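Local coordinates for probable transcriptional regulator, TetR family protein (Rhodococcus sp., PDB 3BJB) that probably binds DNA and regulates transcription, as a TetR-family regulator with an N-terminal helix-turn-helix domain and a helical C-terminal domain, at residues 26-31 with 61-66; 38-43 with 68-73; 76-81 with 143-148; 108-113 with 118-123. All blocks are in the same frame, centred on the assembly; numbering follows the deposited sequence.

Interaction 1: residues 26-31 with 61-66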
loop_
_atom_site.group_PDB
_atom_site.type_symbol
_atom_site.label_atom_id
_atom_site.label_comp_id
_atom_site.label_asym_id
_atom_site.label_seq_id
_atom_site.Cartn_x
_atom_site.Cartn_y
_atom_site.Cartn_z
ATOM N N ARG B 26 19.824 -13.361 -15.079
ATOM C CA ARG B 26 19.932 -14.429 -14.059
ATOM C C ARG B 26 19.758 -13.928 -12.620
ATOM O O ARG B 26 19.289 -14.663 -11.735
ATOM C CB ARG B 26 21.271 -15.166 -14.170
ATOM C CG ARG B 26 21.405 -15.953 -15.435
ATOM C CD ARG B 26 22.415 -17.074 -15.321
ATOM N NE ARG B 26 22.618 -17.678 -16.647
ATOM C CZ ARG B 26 23.727 -17.551 -17.376
ATOM N NH1 ARG B 26 24.762 -16.864 -16.890
ATOM N NH2 ARG B 26 23.804 -18.121 -18.580
HETATM N N MSE B 27 20.172 -12.681 -12.400
HETATM C CA MSE B 27 20.037 -12.017 -11.115
HETATM C C MSE B 27 18.574 -11.885 -10.787
HETATM O O MSE B 27 18.148 -12.387 -9.755
HETATM C CB MSE B 27 20.767 -10.670 -11.113
HETATM C CG MSE B 27 22.284 -10.849 -11.224
HETATM SE SE MSE B 27 23.395 -9.312 -10.738
HETATM C CE MSE B 27 23.858 -8.688 -12.560
ATOM N N LEU B 28 17.818 -11.252 -11.695
ATOM C CA LEU B 28 16.345 -11.146 -11.639
ATOM C C LEU B 28 15.636 -12.501 -11.529
ATOM O O LEU B 28 14.711 -12.681 -10.700
ATOM C CB LEU B 28 15.826 -10.399 -12.865
ATOM C CG LEU B 28 15.794 -8.860 -12.890
ATOM C CD1 LEU B 28 16.830 -8.205 -12.002
ATOM C CD2 LEU B 28 15.908 -8.313 -14.315
ATOM N N GLU B 29 16.090 -13.444 -12.357
ATOM C CA GLU B 29 15.588 -14.810 -12.372
ATOM C C GLU B 29 15.585 -15.367 -10.961
ATOM O O GLU B 29 14.515 -15.688 -10.400
ATOM C CB GLU B 29 16.488 -15.680 -13.243
ATOM C CG GLU B 29 15.762 -16.663 -14.157
ATOM C CD GLU B 29 15.041 -15.960 -15.289
ATOM O OE1 GLU B 29 15.321 -16.289 -16.459
ATOM O OE2 GLU B 29 14.203 -15.068 -15.005
ATOM N N ALA B 30 16.788 -15.429 -10.391
ATOM C CA ALA B 30 17.035 -16.028 -9.087
ATOM C C ALA B 30 16.275 -15.333 -7.978
ATOM O O ALA B 30 15.795 -15.986 -7.048
ATOM C CB ALA B 30 18.504 -16.009 -8.781
ATOM N N ALA B 31 16.175 -14.007 -8.077
ATOM C CA ALA B 31 15.463 -13.216 -7.105
ATOM C C ALA B 31 14.020 -13.713 -7.088
ATOM O O ALA B 31 13.491 -14.055 -5.996
ATOM C CB ALA B 31 15.566 -11.762 -7.429
ATOM N N ARG B 61 26.764 -4.228 -6.451
ATOM C CA ARG B 61 27.022 -3.272 -7.511
ATOM C C ARG B 61 25.756 -2.997 -8.341
ATOM O O ARG B 61 25.399 -1.849 -8.615
ATOM C CB ARG B 61 28.111 -3.829 -8.415
ATOM C CG ARG B 61 28.960 -2.795 -9.061
ATOM C CD ARG B 61 29.850 -3.436 -10.097
ATOM N NE ARG B 61 30.728 -2.449 -10.710
ATOM C CZ ARG B 61 30.329 -1.483 -11.536
ATOM N NH1 ARG B 61 31.229 -0.637 -12.036
ATOM N NH2 ARG B 61 29.044 -1.357 -11.863
ATOM N N TYR B 62 25.071 -4.054 -8.742
ATOM C CA TYR B 62 23.912 -3.850 -9.579
ATOM C C TYR B 62 22.615 -3.585 -8.821
ATOM O O TYR B 62 21.692 -2.995 -9.375
ATOM C CB TYR B 62 23.789 -4.946 -10.641
ATOM C CG TYR B 62 24.527 -4.551 -11.881
ATOM C CD1 TYR B 62 25.810 -5.038 -12.147
ATOM C CD2 TYR B 62 23.969 -3.632 -12.768
ATOM C CE1 TYR B 62 26.517 -4.632 -13.312
ATOM C CE2 TYR B 62 24.642 -3.233 -13.917
ATOM C CZ TYR B 62 25.914 -3.727 -14.182
ATOM O OH TYR B 62 26.555 -3.307 -15.316
ATOM N N PHE B 63 22.545 -4.007 -7.558
ATOM C CA PHE B 63 21.381 -3.687 -6.712
ATOM C C PHE B 63 21.830 -3.441 -5.269
ATOM O O PHE B 63 21.969 -4.383 -4.495
ATOM C CB PHE B 63 20.275 -4.762 -6.803
ATOM C CG PHE B 63 20.016 -5.268 -8.199
ATOM C CD1 PHE B 63 19.094 -4.641 -9.024
ATOM C CD2 PHE B 63 20.717 -6.362 -8.702
ATOM C CE1 PHE B 63 18.874 -5.097 -10.319
ATOM C CE2 PHE B 63 20.492 -6.822 -9.996
ATOM C CZ PHE B 63 19.561 -6.195 -10.790
ATOM N N PRO B 64 22.092 -2.167 -4.920
ATOM C CA PRO B 64 22.696 -1.823 -3.630
ATOM C C PRO B 64 22.006 -2.412 -2.402
ATOM O O PRO B 64 22.691 -2.728 -1.428
ATOM C CB PRO B 64 22.662 -0.289 -3.628
ATOM C CG PRO B 64 22.792 0.067 -5.084
ATOM C CD PRO B 64 21.886 -0.963 -5.748
ATOM N N SER B 65 20.683 -2.561 -2.417
ATOM C CA SER B 65 20.058 -3.381 -1.396
ATOM C C SER B 65 18.963 -4.247 -1.966
ATOM O O SER B 65 18.629 -4.176 -3.152
ATOM C CB SER B 65 19.548 -2.561 -0.194
ATOM O OG SER B 65 18.508 -1.679 -0.550
ATOM N N LYS B 66 18.378 -5.049 -1.085
ATOM C CA LYS B 66 17.316 -5.937 -1.467
ATOM C C LYS B 66 16.119 -5.198 -2.046
ATOM O O LYS B 66 15.556 -5.656 -3.037
ATOM C CB LYS B 66 16.911 -6.780 -0.274
ATOM C CG LYS B 66 16.133 -7.965 -0.684
ATOM C CD LYS B 66 16.183 -9.004 0.371
ATOM C CE LYS B 66 15.246 -8.689 1.525
ATOM N NZ LYS B 66 15.694 -9.475 2.695
#
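Met27, modelled as selenomethionine, reaches from helix 22-37 to Tyr62, the last residue of helix 56-62, and Phe63 just after it. Its CB already meets the Phe63 ring, 4.0 Å from CE2. CG carries the chain onward, staying antiperiplanar through chi2 (-163°), and delivers SE to the ring edge: the selenium is 3.9 Å from Phe63 CE2 and lies close to the ring plane. This is a Met-aromatic contact, made edge-on. A turn at chi3 (-103°) then takes the terminal CE to Tyr62, where it comes within 4.2 Å of CD1. Leu28 works from the next position on the helix: its CD1 sits 3.6 Å from Phe63 CZ, the side chain running at about a right angle to the phenylalanine. Between them, Met27 and Leu28 take the two neighbouring corners CE2 and CZ, so the far end of the ring is held from helix 22-37. Phe63 is where the backbone leaves the second helix of the predicted helix-turn-helix motif, which would be the recognition helix. The same ring also meets His24, and it rests on Leu69 and Ala72 of helix 66-86, lying where three helices of the N-terminal domain come together.

Interaction 2: residues 38-43 with 68-73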
loop_
_atom_site.group_PDB
_atom_site.type_symbol
_atom_site.label_atom_id
_atom_site.label_comp_id
_atom_site.label_asym_id
_atom_site.label_seq_id
_atom_site.Cartn_x
_atom_site.Cartn_y
_atom_site.Cartn_z
ATOM N N LYS B 38 10.044 -18.263 -0.448
ATOM C CA LYS B 38 10.045 -17.833 0.950
ATOM C C LYS B 38 9.612 -16.413 0.887
ATOM O O LYS B 38 9.892 -15.744 -0.100
ATOM C CB LYS B 38 11.440 -17.875 1.574
ATOM C CG LYS B 38 12.500 -18.604 0.761
ATOM C CD LYS B 38 13.844 -18.826 1.486
ATOM C CE LYS B 38 14.668 -19.917 0.714
ATOM N NZ LYS B 38 15.942 -20.455 1.321
ATOM N N GLU B 39 8.926 -15.967 1.932
ATOM C CA GLU B 39 8.709 -14.548 2.214
ATOM C C GLU B 39 9.993 -13.661 2.078
ATOM O O GLU B 39 11.143 -14.174 2.055
ATOM C CB GLU B 39 8.141 -14.439 3.618
ATOM C CG GLU B 39 9.093 -15.093 4.601
ATOM C CD GLU B 39 8.577 -15.108 6.017
ATOM O OE1 GLU B 39 8.219 -14.007 6.541
ATOM O OE2 GLU B 39 8.553 -16.240 6.597
ATOM N N LEU B 40 9.783 -12.335 2.005
ATOM C CA LEU B 40 10.852 -11.361 1.715
ATOM C C LEU B 40 11.919 -11.424 2.816
ATOM O O LEU B 40 13.102 -11.521 2.528
ATOM C CB LEU B 40 10.270 -9.940 1.636
ATOM C CG LEU B 40 10.652 -8.805 0.668
ATOM C CD1 LEU B 40 10.309 -7.482 1.290
ATOM C CD2 LEU B 40 12.060 -8.804 0.228
ATOM N N ALA B 41 11.486 -11.395 4.075
ATOM C CA ALA B 41 12.379 -11.441 5.241
ATOM C C ALA B 41 13.373 -12.602 5.212
ATOM O O ALA B 41 14.462 -12.519 5.772
ATOM C CB ALA B 41 11.548 -11.489 6.535
ATOM N N ARG B 42 13.006 -13.670 4.517
ATOM C CA ARG B 42 13.836 -14.832 4.415
ATOM C C ARG B 42 14.599 -14.891 3.091
ATOM O O ARG B 42 15.163 -15.925 2.749
ATOM C CB ARG B 42 12.952 -16.058 4.613
ATOM C CG ARG B 42 12.481 -16.221 6.068
ATOM C CD ARG B 42 11.548 -17.416 6.270
ATOM N NE ARG B 42 12.253 -18.683 6.028
ATOM C CZ ARG B 42 12.521 -19.594 6.960
ATOM N NH1 ARG B 42 12.125 -19.413 8.221
ATOM N NH2 ARG B 42 13.169 -20.698 6.617
ATOM N N VAL B 43 14.622 -13.782 2.348
ATOM C CA VAL B 43 15.352 -13.740 1.073
ATOM C C VAL B 43 16.654 -12.977 1.238
ATOM O O VAL B 43 16.655 -11.780 1.495
ATOM C CB VAL B 43 14.531 -13.125 -0.070
ATOM C CG1 VAL B 43 15.343 -13.100 -1.341
ATOM C CG2 VAL B 43 13.241 -13.915 -0.286
ATOM N N HIS B 68 16.127 -2.496 -3.621
ATOM C CA HIS B 68 16.514 -2.137 -4.998
ATOM C C HIS B 68 16.216 -3.285 -5.948
ATOM O O HIS B 68 15.641 -3.090 -7.021
ATOM C CB HIS B 68 18.022 -1.835 -5.139
ATOM C CG HIS B 68 18.450 -0.494 -4.628
ATOM N ND1 HIS B 68 18.651 -0.238 -3.285
ATOM C CD2 HIS B 68 18.783 0.644 -5.287
ATOM C CE1 HIS B 68 19.060 1.013 -3.138
ATOM N NE2 HIS B 68 19.150 1.568 -4.336
ATOM N N LEU B 69 16.662 -4.476 -5.568
ATOM C CA LEU B 69 16.529 -5.639 -6.416
ATOM C C LEU B 69 15.064 -5.918 -6.718
ATOM O O LEU B 69 14.684 -6.017 -7.890
ATOM C CB LEU B 69 17.222 -6.835 -5.794
ATOM C CG LEU B 69 16.954 -8.200 -6.387
ATOM C CD1 LEU B 69 17.645 -8.342 -7.760
ATOM C CD2 LEU B 69 17.471 -9.230 -5.380
ATOM N N PHE B 70 14.224 -5.992 -5.680
ATOM C CA PHE B 70 12.804 -6.258 -5.919
ATOM C C PHE B 70 11.988 -5.159 -6.614
ATOM O O PHE B 70 10.945 -5.426 -7.199
ATOM C CB PHE B 70 12.149 -6.780 -4.666
ATOM C CG PHE B 70 12.580 -8.129 -4.346
ATOM C CD1 PHE B 70 12.130 -9.195 -5.095
ATOM C CD2 PHE B 70 13.486 -8.352 -3.308
ATOM C CE1 PHE B 70 12.564 -10.498 -4.807
ATOM C CE2 PHE B 70 13.916 -9.647 -3.011
ATOM C CZ PHE B 70 13.461 -10.712 -3.770
ATOM N N VAL B 71 12.493 -3.940 -6.592
ATOM C CA VAL B 71 11.935 -2.873 -7.398
ATOM C C VAL B 71 12.266 -3.123 -8.862
ATOM O O VAL B 71 11.400 -3.008 -9.723
ATOM C CB VAL B 71 12.462 -1.512 -6.947
ATOM C CG1 VAL B 71 12.244 -0.457 -8.045
ATOM C CG2 VAL B 71 11.783 -1.103 -5.642
ATOM N N ALA B 72 13.511 -3.491 -9.141
ATOM C CA ALA B 72 13.912 -3.891 -10.491
ATOM C C ALA B 72 13.159 -5.147 -10.943
ATOM O O ALA B 72 12.885 -5.286 -12.128
ATOM C CB ALA B 72 15.423 -4.119 -10.570
ATOM N N VAL B 73 12.849 -6.070 -10.022
ATOM C CA VAL B 73 12.080 -7.274 -10.391
ATOM C C VAL B 73 10.691 -6.844 -10.822
ATOM O O VAL B 73 10.227 -7.265 -11.864
ATOM C CB VAL B 73 12.002 -8.354 -9.271
ATOM C CG1 VAL B 73 10.836 -9.291 -9.500
ATOM C CG2 VAL B 73 13.278 -9.167 -9.198
#
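Phe70 points its ring from helix 66-86 at the loop 38-43, and Leu40 and Val43 receive its outer atoms. With CG beside the backbone N (chi1 -71°), the ring stands out from the helix with CE2 and CZ foremost. Val43 has CG1 antiperiplanar to its own N, chi1 179°, which sends that methyl to the ring edge, in the ring plane and 3.9 Å from CZ. CD2 of Leu40 reaches Phe70 CD2 and CE2, at 3.8 Å each. The two side chains lie alongside one another, pointing opposite ways. The loop joins helix 22-37 to helix 45-51, the first helix of the predicted helix-turn-helix, while helix 66-86 runs on from the DNA-binding domain toward the C-terminal one. Within the loop, Val43 N bonds to Leu40 O at 2.7 Å, a turn consistent with both apolar side chains facing the same ring. Lys66 NZ hydrogen-bonds to Val43 O, and Ala35 of helix 22-37 and Ser123 of helix 114-126 also touch Phe70.

Interaction 3: residues 76-81 with 143-148; sequences DQIDRM and RQIMLD
Ile145 of helix 134-150 puts its CD1 against helix 66-86, where Ile78 and Met81 receive it. Going along 76-81, Asp76 comes first and takes no part across the contact; its OD2 has a long charge pairing with Arg80 NH1 at 3.9 Å, with no N-H aimed at the oxygen. Ile78 follows and meets Ile145 twice. Its CG2, antiperiplanar to the backbone N, lies 3.8 Å from Ile145 CD1, and its carbonyl O is 3.3 Å from the same methyl. Met81, one turn further and modelled as selenomethionine, curls back through chi1 of 83° and chi2 of 84°, which leaves SE 4.3 Å from Ile145 CD1. Val138, Ala141 and Phe142 extend the apolar cover of Ile78 along helix 134-150, and Arg105 of helix 95-111 touches Met81. One methyl is thus shared by a branched side chain, a selenium and a backbone carbonyl. With no hydrogen bond between these two segments, the fit of the Ile145 methyl, not directional bonding, carries this part of the interface.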
loop_
_atom_site.group_PDB
_atom_site.type_symbol
_atom_site.label_atom_id
_atom_site.label_comp_id
_atom_site.label_asym_id
_atom_site.label_seq_id
_atom_site.Cartn_x
_atom_site.Cartn_y
_atom_site.Cartn_z
ATOM N N ASP B 76 10.746 -5.164 -14.336
ATOM C CA ASP B 76 10.813 -6.266 -15.309
ATOM C C ASP B 76 9.457 -6.971 -15.479
ATOM O O ASP B 76 9.089 -7.366 -16.587
ATOM C CB ASP B 76 11.886 -7.283 -14.897
ATOM C CG ASP B 76 11.909 -8.532 -15.795
ATOM O OD1 ASP B 76 12.297 -8.434 -16.994
ATOM O OD2 ASP B 76 11.549 -9.615 -15.276
ATOM N N GLN B 77 8.711 -7.099 -14.389
ATOM C CA GLN B 77 7.451 -7.843 -14.401
ATOM C C GLN B 77 6.289 -7.030 -14.930
ATOM O O GLN B 77 5.319 -7.574 -15.448
ATOM C CB GLN B 77 7.141 -8.371 -13.004
ATOM C CG GLN B 77 8.042 -9.524 -12.641
ATOM C CD GLN B 77 7.489 -10.808 -13.160
ATOM O OE1 GLN B 77 6.324 -11.145 -12.874
ATOM N NE2 GLN B 77 8.298 -11.542 -13.932
ATOM N N ILE B 78 6.395 -5.724 -14.772
ATOM C CA ILE B 78 5.469 -4.806 -15.360
ATOM C C ILE B 78 5.772 -4.722 -16.852
ATOM O O ILE B 78 4.850 -4.677 -17.662
ATOM C CB ILE B 78 5.538 -3.418 -14.682
ATOM C CG1 ILE B 78 4.753 -3.452 -13.369
ATOM C CG2 ILE B 78 5.002 -2.315 -15.631
ATOM C CD1 ILE B 78 5.056 -2.254 -12.440
ATOM N N ASP B 79 7.053 -4.731 -17.215
ATOM C CA ASP B 79 7.432 -4.697 -18.629
ATOM C C ASP B 79 6.923 -5.948 -19.326
ATOM O O ASP B 79 6.473 -5.876 -20.466
ATOM C CB ASP B 79 8.954 -4.594 -18.817
ATOM C CG ASP B 79 9.521 -3.203 -18.468
ATOM O OD1 ASP B 79 8.748 -2.214 -18.354
ATOM O OD2 ASP B 79 10.769 -3.111 -18.318
ATOM N N ARG B 80 6.979 -7.079 -18.618
ATOM C CA ARG B 80 6.659 -8.386 -19.191
ATOM C C ARG B 80 5.172 -8.557 -19.437
ATOM O O ARG B 80 4.776 -9.248 -20.370
ATOM C CB ARG B 80 7.115 -9.504 -18.262
ATOM C CG ARG B 80 7.796 -10.686 -18.944
ATOM C CD ARG B 80 9.310 -10.695 -18.617
ATOM N NE ARG B 80 9.934 -12.018 -18.771
ATOM C CZ ARG B 80 10.060 -12.933 -17.804
ATOM N NH1 ARG B 80 9.611 -12.702 -16.573
ATOM N NH2 ARG B 80 10.647 -14.096 -18.076
HETATM N N MSE B 81 4.352 -7.945 -18.591
HETATM C CA MSE B 81 2.909 -8.133 -18.672
HETATM C C MSE B 81 2.312 -7.158 -19.674
HETATM O O MSE B 81 1.252 -7.426 -20.257
HETATM C CB MSE B 81 2.244 -8.041 -17.283
HETATM C CG MSE B 81 1.934 -6.626 -16.743
HETATM SE SE MSE B 81 0.206 -5.879 -17.398
HETATM C CE MSE B 81 -0.915 -7.459 -17.077
ATOM N N ARG B 143 1.617 3.348 -15.881
ATOM C CA ARG B 143 0.994 4.420 -16.579
ATOM C C ARG B 143 1.031 4.293 -18.130
ATOM O O ARG B 143 0.022 4.588 -18.786
ATOM C CB ARG B 143 1.661 5.701 -16.113
ATOM C CG ARG B 143 0.923 6.987 -16.369
ATOM C CD ARG B 143 1.916 8.110 -16.271
ATOM N NE ARG B 143 2.959 7.903 -17.278
ATOM C CZ ARG B 143 4.146 8.506 -17.280
ATOM N NH1 ARG B 143 4.476 9.367 -16.307
ATOM N NH2 ARG B 143 5.018 8.231 -18.250
ATOM N N GLN B 144 2.166 3.879 -18.718
ATOM C CA GLN B 144 2.244 3.707 -20.188
ATOM C C GLN B 144 1.540 2.473 -20.756
ATOM O O GLN B 144 1.245 2.427 -21.944
ATOM C CB GLN B 144 3.687 3.703 -20.700
ATOM C CG GLN B 144 4.220 5.058 -21.040
ATOM C CD GLN B 144 3.537 5.695 -22.242
ATOM O OE1 GLN B 144 3.714 6.883 -22.488
ATOM N NE2 GLN B 144 2.769 4.912 -23.003
ATOM N N ILE B 145 1.323 1.451 -19.938
ATOM C CA ILE B 145 0.611 0.278 -20.416
ATOM C C ILE B 145 -0.862 0.594 -20.539
ATOM O O ILE B 145 -1.536 0.110 -21.458
ATOM C CB ILE B 145 0.805 -0.925 -19.500
ATOM C CG1 ILE B 145 2.261 -1.391 -19.567
ATOM C CG2 ILE B 145 -0.179 -2.079 -19.877
ATOM C CD1 ILE B 145 2.577 -2.484 -18.581
HETATM N N MSE B 146 -1.331 1.424 -19.613
HETATM C CA MSE B 146 -2.728 1.797 -19.491
HETATM C C MSE B 146 -3.055 2.844 -20.534
HETATM O O MSE B 146 -4.074 2.759 -21.229
HETATM C CB MSE B 146 -3.006 2.352 -18.097
HETATM C CG MSE B 146 -2.617 1.423 -16.950
HETATM SE SE MSE B 146 -2.960 2.291 -15.195
HETATM C CE MSE B 146 -4.717 1.559 -14.871
ATOM N N LEU B 147 -2.180 3.833 -20.629
ATOM C CA LEU B 147 -2.266 4.819 -21.671
ATOM C C LEU B 147 -2.383 4.113 -23.015
ATOM O O LEU B 147 -3.295 4.405 -23.769
ATOM C CB LEU B 147 -1.072 5.769 -21.611
ATOM C CG LEU B 147 -1.283 7.236 -21.187
ATOM C CD1 LEU B 147 -2.714 7.621 -20.743
ATOM C CD2 LEU B 147 -0.272 7.682 -20.152
ATOM N N ASP B 148 -1.526 3.127 -23.261
ATOM C CA ASP B 148 -1.513 2.418 -24.526
ATOM C C ASP B 148 -2.773 1.590 -24.713
ATOM O O ASP B 148 -3.388 1.588 -25.781
ATOM C CB ASP B 148 -0.257 1.553 -24.637
ATOM C CG ASP B 148 0.986 2.355 -25.069
ATOM O OD1 ASP B 148 0.870 3.530 -25.482
ATOM O OD2 ASP B 148 2.101 1.801 -25.015
#

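Interaction 4: residues 108-113 with 118-123; sequences RGLLRR and TAMIQS. With SO4 (sulfate ion), chain N.
Leu110 divides its two methyls between neighbours on helix 114-126: CD1 goes to Met120 CE at 3.7 Å and CD2 to Ile121 CD1 at 4.1 Å. Both partners cross the leucine at a slant. Met120, modelled as selenomethionine, runs straight at chi2 and bends at chi3 (-64°), so that its methyl rather than its selenium faces Leu110. Around these side chains lies a second shell. Ser117 OG is hydrogen-bonded to Leu110 O and to Arg113 O, tying the end of helix 95-111 to the start of helix 114-126, for which Arg113 takes the N-cap position. Trp170 of helix 157-179 packs on Leu110, Val73, Met74 and Gln77 of helix 66-86 pack on Met120, and further out Gln122 touches Thr126 of the second subunit. Elsewhere on 108-113, the extended Arg108 presents its guanidinium edge to a sulfate, probably from the crystallisation liquor. NH1, which also forms a salt bridge with Glu188, bonds to sulfate O1 at a nominal 2.5 Å, a length too short to trust closely, and NH2 adds a weak bond to the same oxygen. The helix-to-helix contact itself is wholly apolar and depends on fit, whereas the polar work falls to the backbone and Ser117 at the turn; the sulfate suggests only that Arg108 can pair with an anion there.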
loop_
_atom_site.group_PDB
_atom_site.type_symbol
_atom_site.label_atom_id
_atom_site.label_comp_id
_atom_site.label_asym_id
_atom_site.label_seq_id
_atom_site.Cartn_x
_atom_site.Cartn_y
_atom_site.Cartn_z
ATOM N N ARG B 108 -4.646 -10.507 -11.574
ATOM C CA ARG B 108 -4.717 -11.935 -11.659
ATOM C C ARG B 108 -3.354 -12.576 -11.633
ATOM O O ARG B 108 -3.119 -13.445 -10.802
ATOM C CB ARG B 108 -5.553 -12.381 -12.847
ATOM C CG ARG B 108 -7.034 -12.386 -12.492
ATOM C CD ARG B 108 -7.844 -12.581 -13.741
ATOM N NE ARG B 108 -9.249 -12.323 -13.462
ATOM C CZ ARG B 108 -10.204 -12.333 -14.369
ATOM N NH1 ARG B 108 -11.448 -12.116 -13.994
ATOM N NH2 ARG B 108 -9.901 -12.594 -15.622
ATOM N N GLY B 109 -2.444 -12.107 -12.474
ATOM C CA GLY B 109 -1.072 -12.621 -12.483
ATOM C C GLY B 109 -0.237 -12.373 -11.239
ATOM O O GLY B 109 0.631 -13.161 -10.932
ATOM N N LEU B 110 -0.493 -11.282 -10.529
ATOM C CA LEU B 110 0.067 -11.056 -9.194
ATOM C C LEU B 110 -0.478 -12.014 -8.151
ATOM O O LEU B 110 0.290 -12.619 -7.386
ATOM C CB LEU B 110 -0.223 -9.631 -8.718
ATOM C CG LEU B 110 0.879 -8.573 -8.555
ATOM C CD1 LEU B 110 1.877 -8.571 -9.689
ATOM C CD2 LEU B 110 0.202 -7.228 -8.512
ATOM N N LEU B 111 -1.806 -12.124 -8.088
ATOM C CA LEU B 111 -2.480 -13.003 -7.139
ATOM C C LEU B 111 -2.146 -14.469 -7.361
ATOM O O LEU B 111 -2.340 -15.255 -6.458
ATOM C CB LEU B 111 -3.964 -12.796 -7.210
ATOM C CG LEU B 111 -4.758 -11.904 -6.248
ATOM C CD1 LEU B 111 -3.984 -10.944 -5.327
ATOM C CD2 LEU B 111 -5.694 -11.126 -7.101
ATOM N N ARG B 112 -1.619 -14.830 -8.536
ATOM C CA ARG B 112 -1.223 -16.218 -8.825
ATOM C C ARG B 112 0.096 -16.647 -8.162
ATOM O O ARG B 112 0.369 -17.832 -8.045
ATOM C CB ARG B 112 -1.071 -16.449 -10.333
ATOM C CG ARG B 112 -2.357 -16.473 -11.181
ATOM C CD ARG B 112 -2.152 -17.328 -12.479
ATOM N NE ARG B 112 -1.595 -16.637 -13.659
ATOM C CZ ARG B 112 -0.285 -16.506 -13.951
ATOM N NH1 ARG B 112 0.674 -17.015 -13.139
ATOM N NH2 ARG B 112 0.077 -15.851 -15.073
ATOM N N ARG B 113 0.943 -15.685 -7.806
ATOM C CA ARG B 113 2.143 -15.939 -7.010
ATOM C C ARG B 113 2.151 -14.911 -5.904
ATOM O O ARG B 113 2.741 -13.825 -6.065
ATOM C CB ARG B 113 3.427 -15.849 -7.835
ATOM C CG ARG B 113 3.418 -16.736 -9.076
ATOM C CD ARG B 113 3.829 -15.919 -10.286
ATOM N NE ARG B 113 5.219 -16.168 -10.648
ATOM C CZ ARG B 113 5.919 -15.406 -11.480
ATOM N NH1 ARG B 113 5.364 -14.317 -12.017
ATOM N NH2 ARG B 113 7.182 -15.725 -11.755
ATOM N N THR B 118 3.820 -10.168 -3.000
ATOM C CA THR B 118 4.027 -9.539 -1.734
ATOM C C THR B 118 5.419 -8.941 -1.638
ATOM O O THR B 118 5.560 -7.773 -1.236
ATOM C CB THR B 118 3.830 -10.576 -0.665
ATOM O OG1 THR B 118 2.529 -11.157 -0.834
ATOM C CG2 THR B 118 3.981 -10.006 0.689
ATOM N N ALA B 119 6.467 -9.667 -2.012
ATOM C CA ALA B 119 7.786 -9.039 -1.967
ATOM C C ALA B 119 7.941 -7.825 -2.904
ATOM O O ALA B 119 8.716 -6.909 -2.601
ATOM C CB ALA B 119 8.867 -10.050 -2.244
HETATM N N MSE B 120 7.230 -7.806 -4.031
HETATM C CA MSE B 120 7.408 -6.700 -4.951
HETATM C C MSE B 120 6.634 -5.493 -4.500
HETATM O O MSE B 120 7.129 -4.381 -4.565
HETATM C CB MSE B 120 7.000 -7.066 -6.366
HETATM C CG MSE B 120 7.760 -8.246 -6.972
HETATM SE SE MSE B 120 7.209 -8.590 -8.838
HETATM C CE MSE B 120 5.346 -9.103 -8.565
ATOM N N ILE B 121 5.399 -5.727 -4.084
ATOM C CA ILE B 121 4.534 -4.724 -3.518
ATOM C C ILE B 121 5.172 -4.127 -2.231
ATOM O O ILE B 121 5.291 -2.898 -2.091
ATOM C CB ILE B 121 3.148 -5.340 -3.201
ATOM C CG1 ILE B 121 2.530 -6.028 -4.439
ATOM C CG2 ILE B 121 2.207 -4.336 -2.504
ATOM C CD1 ILE B 121 1.876 -5.122 -5.438
ATOM N N GLN B 122 5.606 -4.963 -1.292
ATOM C CA GLN B 122 6.138 -4.356 -0.074
ATOM C C GLN B 122 7.332 -3.547 -0.391
ATOM O O GLN B 122 7.474 -2.457 0.132
ATOM C CB GLN B 122 6.459 -5.340 1.018
ATOM C CG GLN B 122 5.229 -5.805 1.683
ATOM C CD GLN B 122 5.501 -6.949 2.650
ATOM O OE1 GLN B 122 6.608 -7.058 3.235
ATOM N NE2 GLN B 122 4.487 -7.811 2.837
ATOM N N SER B 123 8.170 -4.051 -1.285
ATOM C CA SER B 123 9.356 -3.322 -1.720
ATOM C C SER B 123 9.047 -1.963 -2.306
ATOM O O SER B 123 9.709 -1.008 -1.989
ATOM C CB SER B 123 10.153 -4.163 -2.708
ATOM O OG SER B 123 11.055 -4.994 -2.014
HETATM S S SO4 N . -13.702 -12.561 -16.971
HETATM O O1 SO4 N . -13.114 -12.973 -15.704
HETATM O O2 SO4 N . -14.885 -13.380 -17.234
HETATM O O3 SO4 N . -14.090 -11.144 -16.876
HETATM O O4 SO4 N . -12.721 -12.795 -18.037
#

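How the interactions relate
From the N terminus, interaction 1 closes the first loop, bringing 61-66 back onto helix 22-37. Interaction 2 opens before that loop is shut, at 38-43, and closes after it at 68-73, so the two cross; together they tie the end of the helix-turn-helix to helix 22-37, and the loop leading into it to helix 66-86. Interaction 3 begins further along helix 66-86 and closes a much longer loop at 143-148, inside which the short turn of interaction 4 is nested. Helix 66-86 is thus common to interactions 2 and 3. Interaction 4 touches both, through Val73 and Gln77 against Met120, and so helps join the N-terminal domain to the C-terminal helices.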